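Local coordinates for protein ribokinase RBSK (Mycobacterium tuberculosis, PDB 3GO6) that probably phosphorylates D-ribose at O-5 with ATP and magnesium, yielding ribose 5-phosphate for nucleotide and amino acid synthesis or the pentose phosphate pathway, at residues G26-D31 with G77-D82; G56-N61 with L148-I153; A90-R93 with G98-R101; I113-V116 with N122-L125; A160-A165 with A170-N175. All coordinates share one frame; numbering follows the deposited sequence.

Interaction 1: residues G26-D31 with G77-D82. With RIB (alpha-D-ribofuranose), chain C.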
loop_
_atom_site.group_PDB
_atom_site.type_symbol
_atom_site.label_atom_id
_atom_site.label_comp_id
_atom_site.label_asym_id
_atom_site.label_seq_id
_atom_site.Cartn_x
_atom_site.Cartn_y
_atom_site.Cartn_z
ATOM N N GLY A 26 9.442 14.404 14.945
ATOM C CA GLY A 26 9.520 13.449 13.839
ATOM C C GLY A 26 8.195 13.141 13.200
ATOM O O GLY A 26 7.235 13.929 13.312
ATOM N N SER A 27 8.140 11.996 12.523
ATOM C CA SER A 27 7.056 11.704 11.611
ATOM C C SER A 27 6.026 10.735 12.168
ATOM O O SER A 27 6.314 9.917 13.048
ATOM C CB SER A 27 7.632 11.109 10.330
ATOM O OG SER A 27 8.449 10.018 10.696
ATOM N N VAL A 28 4.819 10.839 11.632
ATOM C CA VAL A 28 3.722 9.945 11.996
ATOM C C VAL A 28 2.989 9.606 10.697
ATOM O O VAL A 28 2.596 10.496 9.944
ATOM C CB VAL A 28 2.789 10.559 13.116
ATOM C CG1 VAL A 28 2.240 11.977 12.719
ATOM C CG2 VAL A 28 1.654 9.575 13.519
ATOM N N ASN A 29 2.840 8.304 10.425
ATOM C CA ASN A 29 2.324 7.810 9.150
ATOM C C ASN A 29 1.300 6.745 9.458
ATOM O O ASN A 29 1.431 6.055 10.464
ATOM C CB ASN A 29 3.434 7.093 8.331
ATOM C CG ASN A 29 4.608 7.987 7.994
ATOM O OD1 ASN A 29 4.431 9.141 7.622
ATOM N ND2 ASN A 29 5.833 7.450 8.128
ATOM N N MET A 30 0.307 6.574 8.594
ATOM C CA MET A 30 -0.461 5.317 8.602
ATOM C C MET A 30 0.300 4.254 7.777
ATOM O O MET A 30 0.707 4.527 6.654
ATOM C CB MET A 30 -1.871 5.545 8.044
ATOM C CG MET A 30 -2.779 4.322 8.181
ATOM S SD MET A 30 -3.268 3.993 9.887
ATOM C CE MET A 30 -4.202 5.484 10.318
ATOM N N ASP A 31 0.488 3.059 8.353
ATOM C CA ASP A 31 1.298 2.003 7.769
ATOM C C ASP A 31 0.409 0.960 7.131
ATOM O O ASP A 31 -0.543 0.478 7.759
ATOM C CB ASP A 31 2.124 1.285 8.853
ATOM C CG ASP A 31 3.304 2.107 9.355
ATOM O OD1 ASP A 31 3.635 3.136 8.728
ATOM O OD2 ASP A 31 3.906 1.713 10.390
ATOM N N GLY A 77 5.045 16.737 15.878
ATOM C CA GLY A 77 4.930 16.236 14.511
ATOM C C GLY A 77 3.699 16.856 13.855
ATOM O O GLY A 77 2.888 17.521 14.528
ATOM N N ALA A 78 3.578 16.659 12.542
ATOM C CA ALA A 78 2.486 17.246 11.766
ATOM C C ALA A 78 1.538 16.162 11.326
ATOM O O ALA A 78 1.957 15.202 10.679
ATOM C CB ALA A 78 3.037 17.979 10.564
ATOM N N PHE A 79 0.267 16.300 11.707
ATOM C CA PHE A 79 -0.789 15.413 11.252
ATOM C C PHE A 79 -1.442 16.099 10.050
ATOM O O PHE A 79 -1.404 17.327 9.959
ATOM C CB PHE A 79 -1.855 15.222 12.340
ATOM C CG PHE A 79 -1.366 14.493 13.555
ATOM C CD1 PHE A 79 -1.352 13.103 13.584
ATOM C CD2 PHE A 79 -0.918 15.198 14.673
ATOM C CE1 PHE A 79 -0.896 12.411 14.711
ATOM C CE2 PHE A 79 -0.459 14.515 15.807
ATOM C CZ PHE A 79 -0.441 13.114 15.819
ATOM N N GLY A 80 -2.025 15.323 9.141
ATOM C CA GLY A 80 -2.851 15.887 8.065
ATOM C C GLY A 80 -4.215 16.265 8.619
ATOM O O GLY A 80 -4.503 15.988 9.796
ATOM N N ASP A 81 -5.054 16.897 7.798
ATOM C CA ASP A 81 -6.378 17.319 8.275
ATOM C C ASP A 81 -7.425 16.323 7.771
ATOM O O ASP A 81 -8.461 16.687 7.216
ATOM C CB ASP A 81 -6.663 18.802 7.899
ATOM C CG ASP A 81 -6.832 19.029 6.397
ATOM O OD1 ASP A 81 -6.385 18.177 5.588
ATOM O OD2 ASP A 81 -7.428 20.076 6.015
ATOM N N ASP A 82 -7.124 15.041 7.970
ATOM C CA ASP A 82 -7.891 13.957 7.361
ATOM C C ASP A 82 -8.356 12.939 8.404
ATOM O O ASP A 82 -7.929 13.005 9.559
ATOM C CB ASP A 82 -7.065 13.292 6.239
ATOM C CG ASP A 82 -5.723 12.700 6.718
ATOM O OD1 ASP A 82 -5.368 12.750 7.922
ATOM O OD2 ASP A 82 -5.017 12.168 5.845
HETATM O O5 RIB C . 10.718 2.180 10.970
HETATM C C5 RIB C . 9.427 1.784 10.455
HETATM C C4 RIB C . 8.591 3.048 10.180
HETATM O O4 RIB C . 9.165 3.727 9.044
HETATM C C3 RIB C . 7.160 2.750 9.768
HETATM O O3 RIB C . 6.196 2.851 10.847
HETATM C C2 RIB C . 6.889 3.723 8.636
HETATM O O2 RIB C . 5.807 4.611 8.942
HETATM C C1 RIB C . 8.180 4.476 8.353
HETATM O O1 RIB C . 8.164 5.800 8.904
HETATM O O HOH W 1 5.729 15.290 11.377
HETATM O O HOH W 2 1.193 12.780 9.197
#

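Interaction 2: residues G56-N61 with L148-I153. With RIB (alpha-D-ribofuranose), chain C.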
loop_
_atom_site.group_PDB
_atom_site.type_symbol
_atom_site.label_atom_id
_atom_site.label_comp_id
_atom_site.label_asym_id
_atom_site.label_seq_id
_atom_site.Cartn_x
_atom_site.Cartn_y
_atom_site.Cartn_z
ATOM N N GLY A 56 1.670 4.261 12.548
ATOM C CA GLY A 56 3.118 4.162 12.774
ATOM C C GLY A 56 3.817 5.454 12.426
ATOM O O GLY A 56 3.327 6.537 12.757
ATOM N N GLY A 57 4.936 5.348 11.711
ATOM C CA GLY A 57 5.819 6.486 11.478
ATOM C C GLY A 57 7.008 6.398 12.419
ATOM O O GLY A 57 6.838 6.145 13.613
ATOM N N LYS A 58 8.218 6.619 11.905
ATOM C CA LYS A 58 9.422 6.566 12.755
ATOM C C LYS A 58 9.299 7.379 14.046
ATOM O O LYS A 58 9.696 6.920 15.117
ATOM C CB LYS A 58 10.664 7.067 12.001
ATOM C CG LYS A 58 11.188 6.097 10.975
ATOM C CD LYS A 58 12.500 6.637 10.364
ATOM C CE LYS A 58 12.855 5.861 9.108
ATOM N NZ LYS A 58 12.627 4.359 9.241
ATOM N N GLY A 59 8.775 8.591 13.962
ATOM C CA GLY A 59 8.732 9.451 15.148
ATOM C C GLY A 59 7.724 8.913 16.157
ATOM O O GLY A 59 8.019 8.787 17.354
ATOM N N ALA A 60 6.526 8.605 15.671
ATOM C CA ALA A 60 5.483 8.036 16.524
ATOM C C ALA A 60 5.982 6.733 17.166
ATOM O O ALA A 60 5.814 6.533 18.369
ATOM C CB ALA A 60 4.234 7.771 15.689
ATOM N N ASN A 61 6.578 5.852 16.365
ATOM C CA ASN A 61 7.071 4.556 16.863
ATOM C C ASN A 61 8.137 4.742 17.938
ATOM O O ASN A 61 8.156 4.015 18.942
ATOM C CB ASN A 61 7.701 3.714 15.737
ATOM C CG ASN A 61 6.711 3.277 14.689
ATOM O OD1 ASN A 61 5.502 3.347 14.891
ATOM N ND2 ASN A 61 7.229 2.796 13.555
ATOM N N LEU A 148 14.946 13.376 20.568
ATOM C CA LEU A 148 15.165 12.345 19.570
ATOM C C LEU A 148 14.459 12.744 18.269
ATOM O O LEU A 148 13.254 13.064 18.265
ATOM C CB LEU A 148 14.690 10.981 20.110
ATOM C CG LEU A 148 14.675 9.794 19.145
ATOM C CD1 LEU A 148 16.076 9.483 18.616
ATOM C CD2 LEU A 148 14.046 8.568 19.805
ATOM N N THR A 149 15.202 12.735 17.169
ATOM C CA THR A 149 14.653 13.154 15.887
ATOM C C THR A 149 15.112 12.218 14.760
ATOM O O THR A 149 16.059 11.451 14.946
ATOM C CB THR A 149 14.989 14.657 15.608
ATOM O OG1 THR A 149 14.146 15.160 14.571
ATOM C CG2 THR A 149 16.442 14.841 15.219
ATOM N N GLN A 150 14.397 12.232 13.634
ATOM C CA GLN A 150 14.742 11.427 12.447
ATOM C C GLN A 150 14.494 12.299 11.231
ATOM O O GLN A 150 14.160 13.476 11.375
ATOM C CB GLN A 150 13.929 10.109 12.317
ATOM C CG GLN A 150 13.455 9.499 13.651
ATOM C CD GLN A 150 12.302 10.307 14.282
ATOM O OE1 GLN A 150 11.516 10.931 13.566
ATOM N NE2 GLN A 150 12.211 10.296 15.610
ATOM N N LEU A 151 14.663 11.726 10.040
ATOM C CA LEU A 151 14.807 12.540 8.846
ATOM C C LEU A 151 13.688 12.409 7.810
ATOM O O LEU A 151 13.891 12.768 6.638
ATOM C CB LEU A 151 16.200 12.305 8.216
ATOM C CG LEU A 151 17.434 12.326 9.147
ATOM C CD1 LEU A 151 18.719 12.044 8.373
ATOM C CD2 LEU A 151 17.553 13.648 9.898
ATOM N N GLU A 152 12.503 11.931 8.216
ATOM C CA GLU A 152 11.347 11.967 7.296
ATOM C C GLU A 152 10.697 13.358 7.270
ATOM O O GLU A 152 10.060 13.742 6.279
ATOM C CB GLU A 152 10.293 10.907 7.645
ATOM C CG GLU A 152 10.823 9.449 7.666
ATOM C CD GLU A 152 9.700 8.429 7.953
ATOM O OE1 GLU A 152 8.557 8.839 8.318
ATOM O OE2 GLU A 152 9.947 7.219 7.779
ATOM N N ILE A 153 10.852 14.095 8.365
ATOM C CA ILE A 153 10.473 15.500 8.427
ATOM C C ILE A 153 11.612 16.330 7.757
ATOM O O ILE A 153 12.700 15.796 7.517
ATOM C CB ILE A 153 10.300 15.930 9.905
ATOM C CG1 ILE A 153 11.610 15.687 10.701
ATOM C CG2 ILE A 153 9.117 15.172 10.539
ATOM C CD1 ILE A 153 11.653 16.353 12.091
HETATM O O5 RIB C . 10.718 2.180 10.970
HETATM C C5 RIB C . 9.427 1.784 10.455
HETATM C C4 RIB C . 8.591 3.048 10.180
HETATM O O4 RIB C . 9.165 3.727 9.044
HETATM C C3 RIB C . 7.160 2.750 9.768
HETATM O O3 RIB C . 6.196 2.851 10.847
HETATM C C2 RIB C . 6.889 3.723 8.636
HETATM O O2 RIB C . 5.807 4.611 8.942
HETATM C C1 RIB C . 8.180 4.476 8.353
HETATM O O1 RIB C . 8.164 5.800 8.904
#

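Interaction 3: residues A90-R93 with G98-R101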
loop_
_atom_site.group_PDB
_atom_site.type_symbol
_atom_site.label_atom_id
_atom_site.label_comp_id
_atom_site.label_asym_id
_atom_site.label_seq_id
_atom_site.Cartn_x
_atom_site.Cartn_y
_atom_site.Cartn_z
ATOM N N ALA A 90 -4.996 9.090 18.282
ATOM C CA ALA A 90 -5.521 8.210 19.324
ATOM C C ALA A 90 -4.483 7.128 19.676
ATOM O O ALA A 90 -4.344 6.752 20.840
ATOM C CB ALA A 90 -6.820 7.582 18.868
ATOM N N HIS A 91 -3.756 6.634 18.673
ATOM C CA HIS A 91 -2.673 5.644 18.906
ATOM C C HIS A 91 -1.631 6.203 19.882
ATOM O O HIS A 91 -1.215 5.506 20.833
ATOM C CB HIS A 91 -2.019 5.209 17.563
ATOM C CG HIS A 91 -0.756 4.403 17.718
ATOM N ND1 HIS A 91 -0.731 3.146 18.285
ATOM C CD2 HIS A 91 0.520 4.669 17.346
ATOM C CE1 HIS A 91 0.508 2.677 18.267
ATOM N NE2 HIS A 91 1.284 3.577 17.691
ATOM N N LEU A 92 -1.222 7.450 19.663
ATOM C CA LEU A 92 -0.255 8.120 20.535
ATOM C C LEU A 92 -0.808 8.374 21.946
ATOM O O LEU A 92 -0.152 8.042 22.945
ATOM C CB LEU A 92 0.266 9.402 19.884
ATOM C CG LEU A 92 1.232 9.111 18.714
ATOM C CD1 LEU A 92 1.399 10.312 17.801
ATOM C CD2 LEU A 92 2.595 8.638 19.239
ATOM N N ARG A 93 -2.027 8.907 22.031
ATOM C CA ARG A 93 -2.701 9.076 23.338
ATOM C C ARG A 93 -2.833 7.770 24.107
ATOM O O ARG A 93 -2.633 7.751 25.323
ATOM C CB ARG A 93 -4.099 9.702 23.183
ATOM C CG ARG A 93 -4.118 11.113 22.615
ATOM C CD ARG A 93 -5.519 11.808 22.892
ATOM N NE ARG A 93 -6.630 10.932 22.487
ATOM C CZ ARG A 93 -7.188 10.909 21.276
ATOM N NH1 ARG A 93 -6.779 11.721 20.315
ATOM N NH2 ARG A 93 -8.165 10.056 21.028
ATOM N N GLY A 98 2.439 12.547 24.895
ATOM C CA GLY A 98 1.831 13.879 24.839
ATOM C C GLY A 98 1.838 14.468 23.444
ATOM O O GLY A 98 2.810 14.282 22.698
ATOM N N LEU A 99 0.756 15.191 23.105
ATOM C CA LEU A 99 0.556 15.751 21.766
ATOM C C LEU A 99 0.336 17.275 21.710
ATOM O O LEU A 99 0.003 17.832 20.643
ATOM C CB LEU A 99 -0.631 15.048 21.092
ATOM C CG LEU A 99 -0.538 13.534 20.890
ATOM C CD1 LEU A 99 -1.822 12.972 20.277
ATOM C CD2 LEU A 99 0.665 13.232 19.998
ATOM N N ASP A 100 0.562 17.970 22.819
ATOM C CA ASP A 100 0.269 19.404 22.835
ATOM C C ASP A 100 1.161 20.232 21.921
ATOM O O ASP A 100 0.794 21.337 21.564
ATOM C CB ASP A 100 0.256 19.963 24.256
ATOM C CG ASP A 100 -0.749 19.238 25.155
ATOM O OD1 ASP A 100 -1.825 18.793 24.665
ATOM O OD2 ASP A 100 -0.443 19.082 26.353
ATOM N N ARG A 101 2.312 19.691 21.517
ATOM C CA ARG A 101 3.220 20.407 20.616
ATOM C C ARG A 101 3.105 19.930 19.152
ATOM O O ARG A 101 3.992 20.190 18.330
ATOM C CB ARG A 101 4.673 20.277 21.091
ATOM C CG ARG A 101 4.888 20.517 22.585
ATOM C CD ARG A 101 6.135 19.791 23.084
ATOM N NE ARG A 101 6.281 19.930 24.538
ATOM C CZ ARG A 101 7.410 19.749 25.225
ATOM N NH1 ARG A 101 8.542 19.415 24.610
ATOM N NH2 ARG A 101 7.403 19.911 26.552
#

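Interaction 4: residues I113-V116 with N122-L125. With RIB (alpha-D-ribofuranose), chain C.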
loop_
_atom_site.group_PDB
_atom_site.type_symbol
_atom_site.label_atom_id
_atom_site.label_comp_id
_atom_site.label_asym_id
_atom_site.label_seq_id
_atom_site.Cartn_x
_atom_site.Cartn_y
_atom_site.Cartn_z
ATOM N N ILE A 113 4.481 2.152 3.245
ATOM C CA ILE A 113 4.292 0.764 2.820
ATOM C C ILE A 113 5.429 -0.049 3.435
ATOM O O ILE A 113 6.607 0.250 3.202
ATOM C CB ILE A 113 4.368 0.594 1.261
ATOM C CG1 ILE A 113 3.419 1.560 0.541
ATOM C CG2 ILE A 113 4.099 -0.883 0.842
ATOM C CD1 ILE A 113 1.957 1.457 1.002
ATOM N N ILE A 114 5.071 -1.060 4.212
ATOM C CA ILE A 114 6.051 -1.952 4.813
ATOM C C ILE A 114 5.840 -3.325 4.175
ATOM O O ILE A 114 4.725 -3.848 4.180
ATOM C CB ILE A 114 5.872 -2.092 6.342
ATOM C CG1 ILE A 114 5.542 -0.744 7.040
ATOM C CG2 ILE A 114 7.040 -2.918 6.962
ATOM C CD1 ILE A 114 6.593 0.178 7.074
ATOM N N VAL A 115 6.901 -3.917 3.636
ATOM C CA VAL A 115 6.780 -5.257 3.065
ATOM C C VAL A 115 7.718 -6.195 3.841
ATOM O O VAL A 115 8.890 -5.874 4.036
ATOM C CB VAL A 115 7.123 -5.260 1.562
ATOM C CG1 VAL A 115 6.776 -6.639 0.927
ATOM C CG2 VAL A 115 6.371 -4.146 0.851
ATOM N N VAL A 116 7.188 -7.333 4.291
ATOM C CA VAL A 116 7.932 -8.248 5.180
ATOM C C VAL A 116 7.952 -9.591 4.456
ATOM O O VAL A 116 6.896 -10.090 4.052
ATOM C CB VAL A 116 7.264 -8.376 6.574
ATOM C CG1 VAL A 116 8.035 -9.352 7.494
ATOM C CG2 VAL A 116 7.150 -6.989 7.226
ATOM N N ASN A 122 12.553 -6.684 5.961
ATOM C CA ASN A 122 11.505 -5.712 5.608
ATOM C C ASN A 122 12.054 -4.591 4.727
ATOM O O ASN A 122 13.260 -4.311 4.759
ATOM C CB ASN A 122 10.859 -5.138 6.883
ATOM C CG ASN A 122 11.724 -4.066 7.566
ATOM O OD1 ASN A 122 11.612 -2.880 7.250
ATOM N ND2 ASN A 122 12.571 -4.479 8.511
ATOM N N THR A 123 11.181 -3.987 3.925
ATOM C CA THR A 123 11.483 -2.733 3.233
ATOM C C THR A 123 10.430 -1.721 3.637
ATOM O O THR A 123 9.290 -2.100 3.973
ATOM C CB THR A 123 11.461 -2.836 1.678
ATOM O OG1 THR A 123 10.136 -3.145 1.201
ATOM C CG2 THR A 123 12.469 -3.894 1.156
ATOM N N VAL A 124 10.803 -0.444 3.600
ATOM C CA VAL A 124 9.863 0.621 3.981
ATOM C C VAL A 124 9.886 1.706 2.904
ATOM O O VAL A 124 10.970 2.160 2.499
ATOM C CB VAL A 124 10.217 1.210 5.373
ATOM C CG1 VAL A 124 9.342 2.458 5.724
ATOM C CG2 VAL A 124 10.083 0.159 6.467
ATOM N N LEU A 125 8.697 2.108 2.442
ATOM C CA LEU A 125 8.543 3.181 1.477
ATOM C C LEU A 125 7.542 4.188 2.041
ATOM O O LEU A 125 6.419 3.803 2.401
ATOM C CB LEU A 125 7.979 2.627 0.158
ATOM C CG LEU A 125 7.576 3.613 -0.933
ATOM C CD1 LEU A 125 8.765 4.404 -1.415
ATOM C CD2 LEU A 125 6.886 2.897 -2.114
HETATM O O5 RIB C . 10.718 2.180 10.970
HETATM C C5 RIB C . 9.427 1.784 10.455
HETATM C C4 RIB C . 8.591 3.048 10.180
HETATM O O4 RIB C . 9.165 3.727 9.044
HETATM C C3 RIB C . 7.160 2.750 9.768
HETATM O O3 RIB C . 6.196 2.851 10.847
HETATM C C2 RIB C . 6.889 3.723 8.636
HETATM O O2 RIB C . 5.807 4.611 8.942
HETATM C C1 RIB C . 8.180 4.476 8.353
HETATM O O1 RIB C . 8.164 5.800 8.904
HETATM O O HOH W 3 8.283 -1.030 1.133
#

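Interaction 5: residues A160-A165 with A170-N175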
loop_
_atom_site.group_PDB
_atom_site.type_symbol
_atom_site.label_atom_id
_atom_site.label_comp_id
_atom_site.label_asym_id
_atom_site.label_seq_id
_atom_site.Cartn_x
_atom_site.Cartn_y
_atom_site.Cartn_z
ATOM N N ALA A 160 16.611 22.771 13.656
ATOM C CA ALA A 160 16.065 23.756 14.591
ATOM C C ALA A 160 15.770 23.161 15.961
ATOM O O ALA A 160 16.098 23.764 16.974
ATOM C CB ALA A 160 14.828 24.413 14.026
ATOM N N ALA A 161 15.158 21.971 16.002
ATOM C CA ALA A 161 14.912 21.300 17.279
ATOM C C ALA A 161 16.229 21.004 17.988
ATOM O O ALA A 161 16.349 21.196 19.206
ATOM C CB ALA A 161 14.130 20.010 17.068
ATOM N N ALA A 162 17.219 20.543 17.225
ATOM C CA ALA A 162 18.530 20.199 17.802
ATOM C C ALA A 162 19.213 21.410 18.440
ATOM O O ALA A 162 19.753 21.314 19.546
ATOM C CB ALA A 162 19.427 19.565 16.756
ATOM N N ARG A 163 19.178 22.547 17.746
ATOM C CA ARG A 163 19.802 23.782 18.262
ATOM C C ARG A 163 19.120 24.284 19.532
ATOM O O ARG A 163 19.802 24.694 20.481
ATOM C CB ARG A 163 19.835 24.875 17.197
ATOM C CG ARG A 163 20.907 24.651 16.154
ATOM C CD ARG A 163 20.685 25.514 14.926
ATOM N NE ARG A 163 21.845 25.426 14.049
ATOM C CZ ARG A 163 21.883 25.851 12.791
ATOM N NH1 ARG A 163 20.813 26.404 12.229
ATOM N NH2 ARG A 163 23.001 25.707 12.090
ATOM N N ALA A 164 17.785 24.237 19.554
ATOM C CA ALA A 164 17.017 24.562 20.769
ATOM C C ALA A 164 17.346 23.609 21.920
ATOM O O ALA A 164 17.679 24.047 23.023
ATOM C CB ALA A 164 15.536 24.548 20.476
ATOM N N ALA A 165 17.281 22.303 21.656
ATOM C CA ALA A 165 17.627 21.307 22.662
ATOM C C ALA A 165 19.032 21.526 23.217
ATOM O O ALA A 165 19.239 21.461 24.428
ATOM C CB ALA A 165 17.498 19.879 22.094
ATOM N N ALA A 170 20.071 19.696 26.576
ATOM C CA ALA A 170 19.484 18.373 26.324
ATOM C C ALA A 170 20.372 17.577 25.375
ATOM O O ALA A 170 21.056 18.155 24.517
ATOM C CB ALA A 170 18.106 18.512 25.733
ATOM N N VAL A 171 20.343 16.254 25.505
ATOM C CA VAL A 171 21.008 15.383 24.542
ATOM C C VAL A 171 20.375 15.504 23.137
ATOM O O VAL A 171 19.162 15.379 22.985
ATOM C CB VAL A 171 20.956 13.911 25.000
ATOM C CG1 VAL A 171 21.581 12.981 23.935
ATOM C CG2 VAL A 171 21.645 13.750 26.350
ATOM N N VAL A 172 21.201 15.744 22.121
ATOM C CA VAL A 172 20.734 15.711 20.739
ATOM C C VAL A 172 20.982 14.308 20.166
ATOM O O VAL A 172 22.120 13.901 19.951
ATOM C CB VAL A 172 21.381 16.798 19.850
ATOM C CG1 VAL A 172 20.915 16.648 18.418
ATOM C CG2 VAL A 172 21.039 18.204 20.380
ATOM N N MET A 173 19.895 13.583 19.919
ATOM C CA MET A 173 19.965 12.213 19.422
ATOM C C MET A 173 19.228 12.118 18.088
ATOM O O MET A 173 18.026 12.433 18.004
ATOM C CB MET A 173 19.369 11.265 20.476
ATOM C CG MET A 173 19.468 9.753 20.136
ATOM S SD MET A 173 18.788 8.677 21.430
ATOM C CE MET A 173 20.059 8.808 22.690
ATOM N N VAL A 174 19.943 11.712 17.043
ATOM C CA VAL A 174 19.405 11.685 15.694
ATOM C C VAL A 174 19.416 10.266 15.165
ATOM O O VAL A 174 20.452 9.588 15.168
ATOM C CB VAL A 174 20.203 12.623 14.726
ATOM C CG1 VAL A 174 19.639 12.573 13.289
ATOM C CG2 VAL A 174 20.205 14.054 15.259
ATOM N N ASN A 175 18.244 9.797 14.748
ATOM C CA ASN A 175 18.183 8.576 13.952
ATOM C C ASN A 175 18.371 9.000 12.514
ATOM O O ASN A 175 17.468 9.602 11.914
ATOM C CB ASN A 175 16.845 7.857 14.177
ATOM C CG ASN A 175 16.713 6.602 13.355
ATOM O OD1 ASN A 175 17.718 5.942 13.005
ATOM N ND2 ASN A 175 15.485 6.260 13.029
#

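Interaction 1: residues G26-D31 with G77-D82
Val-28 reaches over one face of the Phe-79 ring. From its CB, CG1 runs between the backbone N and the carbonyl carbon (chi1 55°) and does most of the touching: it stands 4.1 Å from the centroid of the Phe-79 ring in a CH-pi contact, 28° off the normal, and also lies 3.8 Å from Ala-78 O. The other branch, CG2, comes to 4.0 Å from Phe-79 CE1. No direct hydrogen bond joins the backbones; two waters do. One gives a hydrogen to Gly-26 O and accepts from Ala-78 N, while the second donates to both Val-28 O and Ala-78 O. Segment 26-31 is the passage from the core strand 21-25 of this PfkB-family fold into strand 29-35 of the smaller sheet, and it carries sugar-binding residues. Asn-29 ND2 donates to ribose O2 almost straight (3.0 Å, 170°). The Asp-31 carboxylate accepts from two neighbouring hydroxyls, OD1 from ribose O2 at 2.6 Å and OD2 from ribose O3 at 2.6 Å.

Interaction 2: residues G56-N61 with L148-I153
The Gln-150 amide lies against the backbone of Gly-59, its OE1 3.5 Å from Gly-59 CA, and a bend at chi2 (73°) turns it there; its NE2 is held by Gln-62. The second flat group is the carboxylate of Glu-152. The Lys-58 and Glu-152 side chains cross at about a right angle, and Lys-58 CE comes to 3.5 Å from Glu-152 OE2. OE2 also takes a short hydrogen bond from ribose O1 (2.5 Å), whereas OE1 is gripped by Ser-27 OG and Asn-29 ND2, which fix the rotation of the group. Lys-58 NZ stays 4.2 Å from Glu-152 OE2, beyond a salt bridge; it hydrogen-bonds Thr-45 OG1 of the second subunit and, weakly, ribose O5. Backbone N-H groups at the helix start add to the grip: Gly-57 N donates to ribose O3 at 2.9 Å, and Lys-58 N to ribose O1. Asn-61 ND2 also donates to ribose O3. This part of the sugar pocket lies between the first turn of helix 58-68 and the loop following strand 146-149 of the large sheet.

Interaction 3: residues A90-R93 with G98-R101
Leu-92 carries most of the contact with Leu-99. Its CG is anti to the carbonyl carbon (chi1 -73°), which brings CD1 against Leu-99 CD2 at 3.7 Å, while Leu-92 CB touches the same methyl at 3.9 Å; the two side chains cross at about a right angle. The segments are a turn near the C-terminal end of helix 83-94 and the loop leading to strand 103-104, part of the helix-loop-strand succession at the edge of the PfkB-family core. Both leucines also pack on Phe-75 of strand 72-76, an edge strand of the large sheet within this chain, and Leu-92 reaches Ala-60 and Val-64 of helix 58-68. Arg-93 adds its aliphatic part: CG lies 3.8 Å from Leu-99 CD1, at the more exposed border of the contact. A bend at chi3 (-50°) folds the chain back over the helix surface, where Ala-90 CA, one turn earlier, sits 3.5 Å above one face of the Arg-93 guanidinium, offset toward the rim.

Interaction 4: residues I113-V116 with N122-L125
A beta hairpin, strands 110-116 and 122-127, lines one wall of the ribose pocket with two of its side chains. Segments 113-116 and 122-125 run antiparallel at 168°, their axes approaching to 4.7 Å. Ile-113 with Leu-125 and Val-115 with Thr-123 are the hydrogen-bonded pairs; Ile-113 N to Leu-125 O (2.7 Å) and Thr-123 N to Val-115 O (3.0 Å) are two of their four bonds. Ile-114 with Val-124 and Val-116 with Asn-122 are non-hydrogen-bonded. On the sugar side Ile-114 and Val-124 lie side by side, Ile-114 CD1 3.5 Å from Val-124 CG2. Val-124 has CG1 anti to the backbone N (chi1 173°), which sends that methyl to ribose C1 at 3.5 Å; Ile-114 CD1 approaches ribose C3 at 3.8 Å. On the other face Thr-123 OG1 lies 3.7 Å from Val-115 CB and shares a hydrogen-bonded water with Ile-113 O. Asn-122 ND2 hydrogen-bonds Thr-243 OG1, a residue that contacts ADP in another structure of this protein. Strand 29-35 flanks strand 110-116 in this four-stranded sheet, and Val-124 and Leu-125 pair in parallel with a strand of the second subunit, so the sheet continues across the dimer interface.

Interaction 5: residues A160-A165 with A170-N175
Val-172 lies against Ala-162, CG1 packing on Ala-162 CB at 3.7 Å while CG2 comes within 3.5 Å of Ala-162 O. With CG1 anti to the backbone N (chi1 177°), the valine turns both methyls to the helix, one to the alanine methyl and one to its carbonyl. CG2 also approaches Ala-165 CB, at 4.3 Å. Further toward the turn, Ala-165 CB and Ala-170 CB meet at 3.9 Å, two small side chains that let the backbones close to 5.0 Å between their CA atoms. There the strand entrance is tied to the helix: Ala-170 N donates to Ala-165 O over 2.9 Å, at an N-H...O angle of 155°, from well above the carbonyl plane. The same helix also meets other neighbours. Ala-161 and Ala-165 rest on Leu-147 of strand 146-149, and Ala-162 also touches Leu-189 and Ile-192 of helix 183-192. Strand 171-175 runs beside 146-149 in the large sheet, its Val-172 N bonded to Asp-194. Strand 146-149, helix 155-167 and strand 171-175 together form a beta-alpha-beta crossover with parallel strands, the repeating unit of the layered alpha/beta core of PfkB-family kinases.

Interactions 1, 2 and 4 all touch the bound ribose. The centres of interactions 1 and 2 lie about 10 Å apart, those of interactions 2 and 4 about 15 Å, and those of interactions 1 and 4 about 18 Å. Interactions 1 and 4 share the four-stranded sheet through neighbouring strands 29-35 and 110-116. Interactions 2 and 5 share the large sheet through strands 146-149 and 171-175, joined by probable backbone hydrogen bonds of Thr-149 with Met-173 and Asn-175. Interaction 3 packs onto 1 through Phe-79 and Leu-92. Along the chain 1 and 2 alternate their segments, 3 and 4 fall between the two segments of 2, and 5 follows. The sugar site is therefore assembled from distant parts of the sequence, joining the core to the smaller sheet.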